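Local coordinates for protein glucanase (Clostridium thermocellum, PDB 5GXX) that probably hydrolyses beta-1,4-glucosidic bonds within cellulose as a calcium-binding family 9 endoglucanase of the cellulosome, with a cellulose-binding module joined to its catalytic domain, at residues 379-383 with 470-474; 30-34 with 437-443; 35-41 with 125-129; 467-471 with 539-543. The protein carries 1 engineered substitution. All coordinates share one frame; numbering follows the deposited sequence.

Contact 1 (379-383 with 470-474); sequences KHRHV and RSSWP
Arg-381 and His-382 reach across from the catalytic domain to Arg-470, Ser-472 and Trp-473 of the cellulose-binding module, and polar bonds and ring packing share the joining. The guanidinium of Arg-381 turns one edge to the carbonyl of Arg-470: NH2 lies 2.8 Å from Arg-470 O, nearly in line with the C=O bond, and NH1 adds a weak bond to the same oxygen. A water accepts from Arg-381 NH1 and probably donates to Ser-471 O. One residue onward, His-382 NE2 is hydrogen-bonded to Ser-472 OG at 2.7 Å.

Packing on flat groups forms the second kind. His-382 directs its CE1 edge at one face of the Trp-473 indole in a T-shaped pair, the ring centroid 4.5 Å from that of the five-membered ring and the planes 78° apart. Beside it, Ser-472 CB sits over one face of the Arg-381 guanidinium, 3.5 Å from NH1. The bend of the Arg-381 chain at chi3 (100°) sets the guanidinium almost perpendicular to the indole.

Further partners hold these groups in place: Asp-444 forms a salt bridge with Arg-381 NH2, and Glu-441 OE1 is bonded to both Trp-473 NE1 and His-382 ND1, steadying the T-shaped pair. The contact lies buried between the loop that runs from helix 364-367 to helix 412-429 and the turn leaving strand 460-469 for strand 481-488.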
loop_
_atom_site.group_PDB
_atom_site.type_symbol
_atom_site.label_atom_id
_atom_site.label_comp_id
_atom_site.label_asym_id
_atom_site.label_seq_id
_atom_site.Cartn_x
_atom_site.Cartn_y
_atom_site.Cartn_z
ATOM N N LYS A 379 25.142 -12.904 -8.249
ATOM C CA LYS A 379 26.167 -13.915 -7.977
ATOM C C LYS A 379 26.023 -14.381 -6.541
ATOM O O LYS A 379 25.706 -13.587 -5.654
ATOM C CB LYS A 379 27.580 -13.346 -8.183
ATOM C CG LYS A 379 27.912 -13.068 -9.635
ATOM C CD LYS A 379 29.248 -12.341 -9.762
ATOM C CE LYS A 379 29.539 -12.005 -11.224
ATOM N NZ LYS A 379 30.085 -13.169 -11.982
ATOM N N HIS A 380 26.242 -15.670 -6.307
ATOM C CA HIS A 380 26.218 -16.180 -4.928
ATOM C C HIS A 380 27.321 -15.523 -4.104
ATOM O O HIS A 380 28.465 -15.348 -4.559
ATOM C CB HIS A 380 26.475 -17.688 -4.885
ATOM C CG HIS A 380 25.267 -18.511 -5.196
ATOM N ND1 HIS A 380 24.269 -18.057 -6.032
ATOM C CD2 HIS A 380 24.888 -19.739 -4.773
ATOM C CE1 HIS A 380 23.335 -18.987 -6.136
ATOM N NE2 HIS A 380 23.685 -20.014 -5.382
ATOM N N ARG A 381 26.981 -15.211 -2.858
ATOM C CA ARG A 381 27.967 -14.642 -1.944
ATOM C C ARG A 381 28.920 -15.674 -1.350
ATOM O O ARG A 381 30.021 -15.303 -0.920
ATOM C CB ARG A 381 27.277 -13.816 -0.859
ATOM C CG ARG A 381 26.658 -12.558 -1.469
ATOM C CD ARG A 381 25.647 -11.901 -0.526
ATOM N NE ARG A 381 26.157 -10.757 0.209
ATOM C CZ ARG A 381 25.476 -10.137 1.171
ATOM N NH1 ARG A 381 24.286 -10.580 1.559
ATOM N NH2 ARG A 381 26.021 -9.098 1.786
ATOM N N HIS A 382 28.519 -16.946 -1.368
ATOM C CA HIS A 382 29.306 -18.028 -0.764
ATOM C C HIS A 382 29.529 -19.190 -1.704
ATOM O O HIS A 382 28.742 -19.399 -2.620
ATOM C CB HIS A 382 28.649 -18.537 0.516
ATOM C CG HIS A 382 28.193 -17.421 1.399
ATOM N ND1 HIS A 382 29.079 -16.516 1.943
ATOM C CD2 HIS A 382 26.952 -17.016 1.764
ATOM C CE1 HIS A 382 28.397 -15.599 2.611
ATOM N NE2 HIS A 382 27.108 -15.898 2.547
ATOM N N VAL A 383 30.601 -19.940 -1.449
ATOM C CA VAL A 383 30.931 -21.102 -2.278
ATOM C C VAL A 383 30.446 -22.362 -1.585
ATOM O O VAL A 383 30.932 -22.703 -0.510
ATOM C CB VAL A 383 32.442 -21.245 -2.511
ATOM C CG1 VAL A 383 32.744 -22.403 -3.465
ATOM C CG2 VAL A 383 32.979 -19.954 -3.093
ATOM N N ARG A 470 22.220 -6.488 5.541
ATOM C CA ARG A 470 22.434 -7.444 4.453
ATOM C C ARG A 470 23.548 -8.404 4.856
ATOM O O ARG A 470 24.388 -8.811 4.039
ATOM C CB ARG A 470 22.736 -6.745 3.133
ATOM C CG ARG A 470 21.761 -5.621 2.775
ATOM C CD ARG A 470 22.041 -5.125 1.371
ATOM N NE ARG A 470 21.330 -3.869 1.140
ATOM C CZ ARG A 470 21.382 -3.146 0.024
ATOM N NH1 ARG A 470 22.073 -3.560 -1.033
ATOM N NH2 ARG A 470 20.695 -2.009 -0.039
ATOM N N SER A 471 23.559 -8.764 6.133
ATOM C CA SER A 471 24.591 -9.683 6.643
ATOM C C SER A 471 24.591 -11.047 5.960
ATOM O O SER A 471 23.560 -11.503 5.478
ATOM C CB SER A 471 24.486 -9.845 8.162
ATOM O OG SER A 471 23.225 -10.376 8.551
ATOM N N SER A 472 25.756 -11.682 5.928
ATOM C CA SER A 472 25.917 -12.956 5.223
ATOM C C SER A 472 27.120 -13.773 5.703
ATOM O O SER A 472 27.222 -14.941 5.323
ATOM C CB SER A 472 25.980 -12.743 3.705
ATOM O OG SER A 472 25.383 -13.829 3.016
ATOM N N TRP A 473 28.007 -13.202 6.529
ATOM C CA TRP A 473 29.204 -13.931 6.983
ATOM C C TRP A 473 29.291 -14.052 8.504
ATOM O O TRP A 473 30.202 -13.490 9.117
ATOM C CB TRP A 473 30.485 -13.266 6.457
ATOM C CG TRP A 473 30.694 -13.451 5.006
ATOM C CD1 TRP A 473 31.390 -14.455 4.402
ATOM C CD2 TRP A 473 30.214 -12.603 3.959
ATOM N NE1 TRP A 473 31.378 -14.283 3.040
ATOM C CE2 TRP A 473 30.660 -13.155 2.738
ATOM C CE3 TRP A 473 29.448 -11.428 3.941
ATOM C CZ2 TRP A 473 30.357 -12.578 1.508
ATOM C CZ3 TRP A 473 29.157 -10.847 2.715
ATOM C CH2 TRP A 473 29.615 -11.426 1.512
ATOM N N PRO A 474 28.344 -14.763 9.138
ATOM C CA PRO A 474 27.127 -15.348 8.587
ATOM C C PRO A 474 25.976 -14.351 8.686
ATOM O O PRO A 474 26.064 -13.360 9.427
ATOM C CB PRO A 474 26.852 -16.509 9.543
ATOM C CG PRO A 474 27.345 -15.992 10.895
ATOM C CD PRO A 474 28.489 -15.058 10.575
HETATM O O HOH W 1 21.916 -10.567 3.290
#

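Contact 2 (30-34 with 437-443); sequences NRVEW and FPPPEQR
Glu-33 points its carboxylate between the backbone of Glu-441 and the guanidinium of Arg-443, giving one oxygen to each. With CG placed between the backbone N and the carbonyl carbon and the chain extended beyond it, the acid reaches toward the proline-rich 437-443 segment. Its OE1 receives Arg-443 NH2 at 2.7 Å, a salt bridge whose N-H...O bond is almost straight (172°); the oxygen lies at the guanidinium edge while the carboxylate plane is turned 55° from it. Its OE2 uses the syn lone pair to take Glu-441 N at 2.8 Å.

Trp-34 and Glu-441 meet differently. Their planes are only 11° apart, and Glu-441 OE2 lies 3.4 Å from Trp-34 CD1, a contact of packing; the carboxylate is instead bonded to His-382, Trp-473 and the backbone N of Val-383. At the other end, Pro-438 CG rests 3.5 Å from Arg-31 O, and Arg-31 NH1 comes to the edge of the Phe-437 ring, with a water relaying NH1 to Phe-437 O. The second guanidinium nitrogen of Arg-31, NH2, is held by Glu-19.

Two more waters donate to the Glu-33 carboxylate, one to each oxygen, and also to Glu-441 O and Pro-439 O respectively. The two acids bring like charges to 4.3 Å between Glu-33 OE2 and Glu-441 OE1. Arg-443 on one and the donors around the other would be expected to offset that repulsion. Charge, a backbone N-H bond and waters act together with proline and aromatic packing to hold the loop between helix 412-429 and strand 447-456 to the catalytic domain.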
loop_
_atom_site.group_PDB
_atom_site.type_symbol
_atom_site.label_atom_id
_atom_site.label_comp_id
_atom_site.label_asym_id
_atom_site.label_seq_id
_atom_site.Cartn_x
_atom_site.Cartn_y
_atom_site.Cartn_z
ATOM N N ASN A 30 33.063 -26.771 12.918
ATOM C CA ASN A 30 32.481 -26.360 11.637
ATOM C C ASN A 30 33.404 -25.368 10.920
ATOM O O ASN A 30 33.822 -24.370 11.518
ATOM C CB ASN A 30 31.142 -25.675 11.911
ATOM C CG ASN A 30 30.434 -25.249 10.638
ATOM O OD1 ASN A 30 30.708 -24.182 10.111
ATOM N ND2 ASN A 30 29.510 -26.072 10.153
ATOM N N ARG A 31 33.676 -25.607 9.638
ATOM C CA ARG A 31 34.696 -24.868 8.907
ATOM C C ARG A 31 34.109 -23.815 7.979
ATOM O O ARG A 31 34.832 -23.243 7.162
ATOM C CB ARG A 31 35.522 -25.833 8.055
ATOM C CG ARG A 31 36.377 -26.822 8.845
ATOM C CD ARG A 31 36.974 -27.855 7.910
ATOM N NE ARG A 31 36.000 -28.842 7.435
ATOM C CZ ARG A 31 36.247 -29.749 6.499
ATOM N NH1 ARG A 31 37.430 -29.784 5.888
ATOM N NH2 ARG A 31 35.288 -30.608 6.172
ATOM N N VAL A 32 32.819 -23.528 8.133
ATOM C CA VAL A 32 32.103 -22.708 7.159
ATOM C C VAL A 32 31.885 -21.300 7.711
ATOM O O VAL A 32 31.052 -21.107 8.593
ATOM C CB VAL A 32 30.766 -23.349 6.769
ATOM C CG1 VAL A 32 30.187 -22.628 5.552
ATOM C CG2 VAL A 32 30.934 -24.844 6.440
ATOM N N GLU A 33 32.621 -20.319 7.189
ATOM C CA GLU A 33 32.674 -18.978 7.776
ATOM C C GLU A 33 31.338 -18.273 7.649
ATOM O O GLU A 33 31.024 -17.404 8.471
ATOM C CB GLU A 33 33.774 -18.127 7.122
ATOM C CG GLU A 33 33.552 -17.856 5.649
ATOM C CD GLU A 33 34.617 -16.941 5.083
ATOM O OE1 GLU A 33 34.871 -15.883 5.702
ATOM O OE2 GLU A 33 35.195 -17.269 4.029
ATOM N N TRP A 34 30.560 -18.659 6.641
ATOM C CA TRP A 34 29.241 -18.061 6.412
ATOM C C TRP A 34 28.089 -18.849 7.033
ATOM O O TRP A 34 26.924 -18.610 6.682
ATOM C CB TRP A 34 29.003 -17.891 4.913
ATOM C CG TRP A 34 29.313 -19.100 4.058
ATOM C CD1 TRP A 34 30.530 -19.451 3.538
ATOM C CD2 TRP A 34 28.385 -20.110 3.627
ATOM N NE1 TRP A 34 30.410 -20.606 2.799
ATOM C CE2 TRP A 34 29.105 -21.019 2.818
ATOM C CE3 TRP A 34 27.009 -20.308 3.809
ATOM C CZ2 TRP A 34 28.503 -22.126 2.215
ATOM C CZ3 TRP A 34 26.404 -21.415 3.201
ATOM C CH2 TRP A 34 27.158 -22.311 2.419
ATOM N N PHE A 437 42.316 -25.270 3.028
ATOM C CA PHE A 437 40.913 -25.347 2.623
ATOM C C PHE A 437 39.958 -25.244 3.819
ATOM O O PHE A 437 40.168 -25.892 4.849
ATOM C CB PHE A 437 40.655 -26.607 1.773
ATOM C CG PHE A 437 39.199 -26.826 1.478
ATOM C CD1 PHE A 437 38.582 -26.162 0.430
ATOM C CD2 PHE A 437 38.436 -27.618 2.324
ATOM C CE1 PHE A 437 37.210 -26.335 0.190
ATOM C CE2 PHE A 437 37.066 -27.757 2.116
ATOM C CZ PHE A 437 36.459 -27.130 1.053
ATOM N N PRO A 438 38.913 -24.406 3.718
ATOM C CA PRO A 438 38.550 -23.506 2.628
ATOM C C PRO A 438 39.282 -22.174 2.762
ATOM O O PRO A 438 39.542 -21.743 3.882
ATOM C CB PRO A 438 37.057 -23.283 2.862
ATOM C CG PRO A 438 36.938 -23.344 4.359
ATOM C CD PRO A 438 37.870 -24.449 4.760
ATOM N N PRO A 439 39.592 -21.520 1.633
ATOM C CA PRO A 439 40.183 -20.192 1.618
ATOM C C PRO A 439 39.129 -19.153 1.996
ATOM O O PRO A 439 37.934 -19.383 1.776
ATOM C CB PRO A 439 40.604 -20.019 0.158
ATOM C CG PRO A 439 39.662 -20.864 -0.605
ATOM C CD PRO A 439 39.395 -22.050 0.272
ATOM N N PRO A 440 39.563 -18.029 2.583
ATOM C CA PRO A 440 38.617 -17.007 3.027
ATOM C C PRO A 440 37.922 -16.365 1.833
ATOM O O PRO A 440 38.519 -16.192 0.770
ATOM C CB PRO A 440 39.492 -15.984 3.768
ATOM C CG PRO A 440 40.804 -16.658 3.991
ATOM C CD PRO A 440 40.957 -17.690 2.912
ATOM N N GLU A 441 36.651 -16.024 2.013
ATOM C CA GLU A 441 35.874 -15.373 0.966
ATOM C C GLU A 441 36.098 -13.867 0.949
ATOM O O GLU A 441 36.380 -13.261 1.984
ATOM C CB GLU A 441 34.379 -15.652 1.174
ATOM C CG GLU A 441 34.034 -17.098 0.843
ATOM C CD GLU A 441 32.566 -17.467 1.044
ATOM O OE1 GLU A 441 31.757 -16.670 1.572
ATOM O OE2 GLU A 441 32.208 -18.593 0.654
ATOM N N GLN A 442 35.970 -13.289 -0.241
ATOM C CA GLN A 442 35.807 -11.849 -0.402
ATOM C C GLN A 442 34.432 -11.466 0.133
ATOM O O GLN A 442 33.420 -11.998 -0.317
ATOM C CB GLN A 442 35.905 -11.483 -1.888
ATOM C CG GLN A 442 35.753 -9.993 -2.198
ATOM C CD GLN A 442 36.746 -9.121 -1.451
ATOM O OE1 GLN A 442 36.356 -8.263 -0.656
ATOM N NE2 GLN A 442 38.037 -9.344 -1.691
ATOM N N ARG A 443 34.388 -10.559 1.100
ATOM C CA ARG A 443 33.113 -10.120 1.648
ATOM C C ARG A 443 32.671 -8.809 1.009
ATOM O O ARG A 443 33.467 -8.105 0.377
ATOM C CB ARG A 443 33.188 -9.996 3.171
ATOM C CG ARG A 443 33.599 -11.309 3.832
ATOM C CD ARG A 443 33.658 -11.203 5.335
ATOM N NE ARG A 443 34.030 -12.498 5.904
ATOM C CZ ARG A 443 33.962 -12.807 7.197
ATOM N NH1 ARG A 443 33.545 -11.915 8.084
ATOM N NH2 ARG A 443 34.292 -14.023 7.599
HETATM O O HOH W 2 39.944 -28.163 6.097
HETATM O O HOH W 3 36.270 -14.075 4.631
HETATM O O HOH W 4 35.579 -19.793 3.274
#

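Contact 3 (35-41 with 125-129); sequences RGDATMN and AEVIE
Glu-126 bends at chi2 (79°) to meet Arg-35 and Gly-36, and a single oxygen does the work. The bend swings the carboxylate toward the 35-41 loop; OE2 then accepts from Arg-35 NE at 2.8 Å and from Gly-36 N at 2.8 Å. The two donors arrive from opposite faces of the carboxylate plane, the first on the syn side as a salt bridge, the second on the anti side. Arg-35 is itself curled at chi2 and chi3, bringing NE rather than its tip to the acid, while NH1 goes to the carbonyls of Gln-22 and Cys-20.

Glu-129 takes the contrary form. Extended beyond CG (chi2 176°), it reaches the far end of the loop, where OE2 uses its syn lone pair for Asn-41 N at 2.8 Å.

Between the acids the packing is apolar: Ala-38 CB lies 3.8 Å from Ala-125 CB, and Thr-39 CG2 is 3.6 Å from Ile-128 CG2. Waters join Thr-39 N to Ala-125 O and Met-40 N to Glu-129 OE1. Two glutamates thus tie the long loop after helix 7-20 to the turn leading into, and the first residues of, helix 128-131 by backbone N-H bonds, as structural packing within the family 9 catalytic domain.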
loop_
_atom_site.group_PDB
_atom_site.type_symbol
_atom_site.label_atom_id
_atom_site.label_comp_id
_atom_site.label_asym_id
_atom_site.label_seq_id
_atom_site.Cartn_x
_atom_site.Cartn_y
_atom_site.Cartn_z
ATOM N N ARG A 35 28.378 -19.785 7.935
ATOM C CA ARG A 35 27.320 -20.453 8.686
ATOM C C ARG A 35 27.493 -20.194 10.175
ATOM O O ARG A 35 28.597 -20.311 10.710
ATOM C CB ARG A 35 27.291 -21.963 8.441
ATOM C CG ARG A 35 26.783 -22.443 7.064
ATOM C CD ARG A 35 25.350 -21.997 6.717
ATOM N NE ARG A 35 24.532 -21.991 7.932
ATOM C CZ ARG A 35 24.149 -23.102 8.560
ATOM N NH1 ARG A 35 24.368 -24.307 8.031
ATOM N NH2 ARG A 35 23.508 -23.016 9.729
ATOM N N GLY A 36 26.395 -19.841 10.843
ATOM C CA GLY A 36 26.359 -19.743 12.297
ATOM C C GLY A 36 25.228 -20.614 12.820
ATOM O O GLY A 36 24.521 -21.227 12.016
ATOM N N ASP A 37 25.022 -20.625 14.141
ATOM C CA ASP A 37 23.874 -21.298 14.756
ATOM C C ASP A 37 22.592 -20.797 14.097
ATOM O O ASP A 37 22.423 -19.595 13.837
ATOM C CB ASP A 37 23.801 -21.023 16.265
ATOM C CG ASP A 37 24.890 -21.724 17.048
ATOM O OD1 ASP A 37 25.568 -22.625 16.513
ATOM O OD2 ASP A 37 25.088 -21.354 18.228
ATOM N N ALA A 38 21.719 -21.749 13.785
ATOM C CA ALA A 38 20.458 -21.442 13.117
ATOM C C ALA A 38 19.393 -22.403 13.626
ATOM O O ALA A 38 19.702 -23.479 14.132
ATOM C CB ALA A 38 20.609 -21.555 11.590
ATOM N N THR A 39 18.141 -21.981 13.484
ATOM C CA THR A 39 16.962 -22.739 13.887
ATOM C C THR A 39 17.080 -23.297 15.304
ATOM O O THR A 39 16.727 -24.441 15.568
ATOM C CB THR A 39 16.479 -23.737 12.794
ATOM O OG1 THR A 39 17.438 -24.783 12.584
ATOM C CG2 THR A 39 16.317 -23.007 11.457
ATOM N N MET A 40 17.557 -22.442 16.211
ATOM C CA MET A 40 17.808 -22.822 17.593
ATOM C C MET A 40 16.527 -23.081 18.394
ATOM O O MET A 40 16.601 -23.619 19.491
ATOM C CB MET A 40 18.692 -21.786 18.304
ATOM C CG MET A 40 20.140 -21.797 17.810
ATOM S SD MET A 40 21.025 -23.353 18.003
ATOM C CE MET A 40 21.216 -23.408 19.785
ATOM N N ASN A 41 15.378 -22.691 17.850
ATOM C CA ASN A 41 14.090 -22.997 18.475
ATOM C C ASN A 41 13.480 -24.327 18.022
ATOM O O ASN A 41 12.387 -24.706 18.446
ATOM C CB ASN A 41 13.110 -21.837 18.265
ATOM C CG ASN A 41 13.527 -20.572 19.001
ATOM O OD1 ASN A 41 14.211 -20.626 20.025
ATOM N ND2 ASN A 41 13.091 -19.426 18.494
ATOM N N ALA A 125 19.581 -19.388 6.540
ATOM C CA ALA A 125 19.222 -20.201 7.696
ATOM C C ALA A 125 19.141 -19.407 9.001
ATOM O O ALA A 125 18.195 -19.557 9.772
ATOM C CB ALA A 125 20.236 -21.351 7.858
ATOM N N GLU A 126 20.136 -18.559 9.235
ATOM C CA GLU A 126 20.293 -17.906 10.531
ATOM C C GLU A 126 19.204 -16.881 10.852
ATOM O O GLU A 126 19.068 -16.471 12.014
ATOM C CB GLU A 126 21.657 -17.227 10.615
ATOM C CG GLU A 126 22.879 -18.150 10.593
ATOM C CD GLU A 126 23.263 -18.648 9.206
ATOM O OE1 GLU A 126 22.696 -18.194 8.179
ATOM O OE2 GLU A 126 24.150 -19.545 9.162
ATOM N N VAL A 127 18.452 -16.458 9.842
ATOM C CA VAL A 127 17.412 -15.446 10.064
ATOM C C VAL A 127 15.993 -15.975 9.842
ATOM O O VAL A 127 15.035 -15.214 9.976
ATOM C CB VAL A 127 17.666 -14.157 9.231
ATOM C CG1 VAL A 127 18.984 -13.501 9.680
ATOM C CG2 VAL A 127 17.673 -14.465 7.745
ATOM N N ILE A 128 15.828 -17.265 9.557
ATOM C CA ILE A 128 14.495 -17.803 9.212
ATOM C C ILE A 128 13.452 -17.679 10.332
ATOM O O ILE A 128 12.251 -17.584 10.054
ATOM C CB ILE A 128 14.555 -19.261 8.661
ATOM C CG1 ILE A 128 13.252 -19.618 7.928
ATOM C CG2 ILE A 128 14.838 -20.248 9.779
ATOM C CD1 ILE A 128 13.338 -20.906 7.120
ATOM N N GLU A 129 13.887 -17.675 11.590
ATOM C CA GLU A 129 12.949 -17.555 12.705
ATOM C C GLU A 129 12.298 -16.177 12.803
ATOM O O GLU A 129 11.263 -16.044 13.455
ATOM C CB GLU A 129 13.617 -17.950 14.025
ATOM C CG GLU A 129 14.024 -19.419 14.042
ATOM C CD GLU A 129 14.772 -19.825 15.300
ATOM O OE1 GLU A 129 15.421 -18.964 15.936
ATOM O OE2 GLU A 129 14.743 -21.025 15.630
HETATM O O HOH W 5 20.203 -18.134 14.649
HETATM O O HOH W 6 17.359 -19.579 12.466
HETATM O O HOH W 7 18.274 -19.669 15.794
#

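Contact 4 (467-471 with 539-543); sequences LNNRS and NICPI
Asn-469 and Pro-542 lie at the middle of this contact, with Ile-540 packed beside them. The one direct hydrogen bond runs from Asn-469 ND2 to Ile-540 O at 3.0 Å, the carbonyl oxygen lying close to the amide plane. Pro-542 presses its CD against the same amide, 3.5 Å from Asn-469 CG, and its CB against the backbone, 3.4 Å from Asn-469 O. Ile-540 sends its two branches to different targets: CG2 stands 3.4 Å from Leu-467 O, whereas CD1 meets Leu-467 CD2 at 3.8 Å, the two side chains crossing at about a right angle.

What positions the amide comes next. Asn-469 CG lies opposite its own backbone N (chi1 -180°), which carries the amide toward Ile-540 and Pro-542, and OD1 accepts from Ser-471 N at 2.9 Å, closing an Asx turn as the strand ends. With OD1 bonded there and ND2 to both Ile-540 O and Arg-476 O, both ends of the amide are held. Pro-542, for its part, is the centre of an inverse gamma turn.

Farther out, Arg-470 turns to the other side and grips Asn-468 OD1 with NE and NH2, while Glu-450 forms a salt bridge with NH2. The contact is buried at the end of strand 460-469, which pairs with strands 447-456 and 549-557; Leu-467 and Ile-540 both touch Leu-481 of strand 481-488, and Cys-541 and Ile-543 reach helix 128-131 of the catalytic domain.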
loop_
_atom_site.group_PDB
_atom_site.type_symbol
_atom_site.label_atom_id
_atom_site.label_comp_id
_atom_site.label_asym_id
_atom_site.label_seq_id
_atom_site.Cartn_x
_atom_site.Cartn_y
_atom_site.Cartn_z
ATOM N N LEU A 467 18.789 2.190 7.262
ATOM C CA LEU A 467 19.783 1.369 7.970
ATOM C C LEU A 467 19.587 -0.083 7.532
ATOM O O LEU A 467 18.529 -0.681 7.758
ATOM C CB LEU A 467 19.644 1.509 9.484
ATOM C CG LEU A 467 20.624 0.634 10.287
ATOM C CD1 LEU A 467 22.087 0.936 9.972
ATOM C CD2 LEU A 467 20.361 0.750 11.784
ATOM N N ASN A 468 20.616 -0.623 6.887
ATOM C CA ASN A 468 20.584 -1.927 6.222
ATOM C C ASN A 468 21.188 -3.057 7.064
ATOM O O ASN A 468 22.251 -2.900 7.653
ATOM C CB ASN A 468 21.376 -1.874 4.907
ATOM C CG ASN A 468 20.611 -1.231 3.767
ATOM O OD1 ASN A 468 20.244 -1.901 2.802
ATOM N ND2 ASN A 468 20.417 0.083 3.836
ATOM N N ASN A 469 20.520 -4.206 7.057
ATOM C CA ASN A 469 21.132 -5.485 7.433
ATOM C C ASN A 469 21.099 -6.446 6.254
ATOM O O ASN A 469 20.093 -7.125 6.015
ATOM C CB ASN A 469 20.407 -6.112 8.630
ATOM C CG ASN A 469 21.011 -7.449 9.064
ATOM O OD1 ASN A 469 21.907 -7.982 8.408
ATOM N ND2 ASN A 469 20.491 -8.014 10.149
ATOM N N ARG A 470 22.220 -6.488 5.541
ATOM C CA ARG A 470 22.434 -7.444 4.453
ATOM C C ARG A 470 23.548 -8.404 4.856
ATOM O O ARG A 470 24.388 -8.811 4.039
ATOM C CB ARG A 470 22.736 -6.745 3.133
ATOM C CG ARG A 470 21.761 -5.621 2.775
ATOM C CD ARG A 470 22.041 -5.125 1.371
ATOM N NE ARG A 470 21.330 -3.869 1.140
ATOM C CZ ARG A 470 21.382 -3.146 0.024
ATOM N NH1 ARG A 470 22.073 -3.560 -1.033
ATOM N NH2 ARG A 470 20.695 -2.009 -0.039
ATOM N N SER A 471 23.559 -8.764 6.133
ATOM C CA SER A 471 24.591 -9.683 6.643
ATOM C C SER A 471 24.591 -11.047 5.960
ATOM O O SER A 471 23.560 -11.503 5.478
ATOM C CB SER A 471 24.486 -9.845 8.162
ATOM O OG SER A 471 23.225 -10.376 8.551
ATOM N N ASN A 539 14.880 -6.511 14.264
ATOM C CA ASN A 539 13.799 -6.380 13.291
ATOM C C ASN A 539 14.278 -5.852 11.954
ATOM O O ASN A 539 13.517 -5.840 10.994
ATOM C CB ASN A 539 12.721 -5.442 13.830
ATOM C CG ASN A 539 11.901 -6.083 14.921
ATOM O OD1 ASN A 539 11.470 -5.427 15.870
ATOM N ND2 ASN A 539 11.704 -7.386 14.807
ATOM N N ILE A 540 15.523 -5.389 11.919
ATOM C CA ILE A 540 16.177 -5.075 10.657
ATOM C C ILE A 540 16.939 -6.349 10.320
ATOM O O ILE A 540 17.934 -6.669 10.960
ATOM C CB ILE A 540 17.127 -3.853 10.765
ATOM C CG1 ILE A 540 16.406 -2.652 11.393
ATOM C CG2 ILE A 540 17.684 -3.502 9.372
ATOM C CD1 ILE A 540 17.357 -1.497 11.677
ATOM N N CYS A 541 16.445 -7.094 9.335
ATOM C CA CYS A 541 17.015 -8.406 9.032
ATOM C C CYS A 541 16.786 -8.779 7.574
ATOM O O CYS A 541 15.823 -8.322 6.944
ATOM C CB CYS A 541 16.407 -9.473 9.944
ATOM S SG CYS A 541 14.609 -9.483 10.015
ATOM N N PRO A 542 17.697 -9.593 7.013
ATOM C CA PRO A 542 17.636 -9.845 5.582
ATOM C C PRO A 542 16.601 -10.909 5.185
ATOM O O PRO A 542 16.955 -11.941 4.612
ATOM C CB PRO A 542 19.074 -10.296 5.281
ATOM C CG PRO A 542 19.539 -10.941 6.565
ATOM C CD PRO A 542 19.032 -9.931 7.556
ATOM N N ILE A 543 15.320 -10.643 5.434
ATOM C CA ILE A 543 14.274 -11.655 5.247
ATOM C C ILE A 543 13.218 -11.323 4.200
ATOM O O ILE A 543 12.284 -12.115 3.966
ATOM C CB ILE A 543 13.553 -12.042 6.560
ATOM C CG1 ILE A 543 12.643 -10.913 7.072
ATOM C CG2 ILE A 543 14.535 -12.518 7.638
ATOM C CD1 ILE A 543 11.742 -11.341 8.207
#

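Overall arrangement
Taken from the N terminus, the chain first lays down residues 30-41, which serve contacts 2 and 3 in turn. Contact 3 closes a loop of 83 residues inside the catalytic domain and is nested within the far longer loop, 402 residues, closed by contact 2 between helix 412-429 and strand 447-456. Contact 1 opens within that long loop and closes beyond it, so contacts 1 and 2 cross; Glu-441 of contact 2 bonds to His-382 and Trp-473 of contact 1. Contact 4 starts on residues shared with contact 1 and closes a loop within the binding module, its Ile-543 packing on Val-127 of contact 3. Together they join catalytic domain, connecting loop and module.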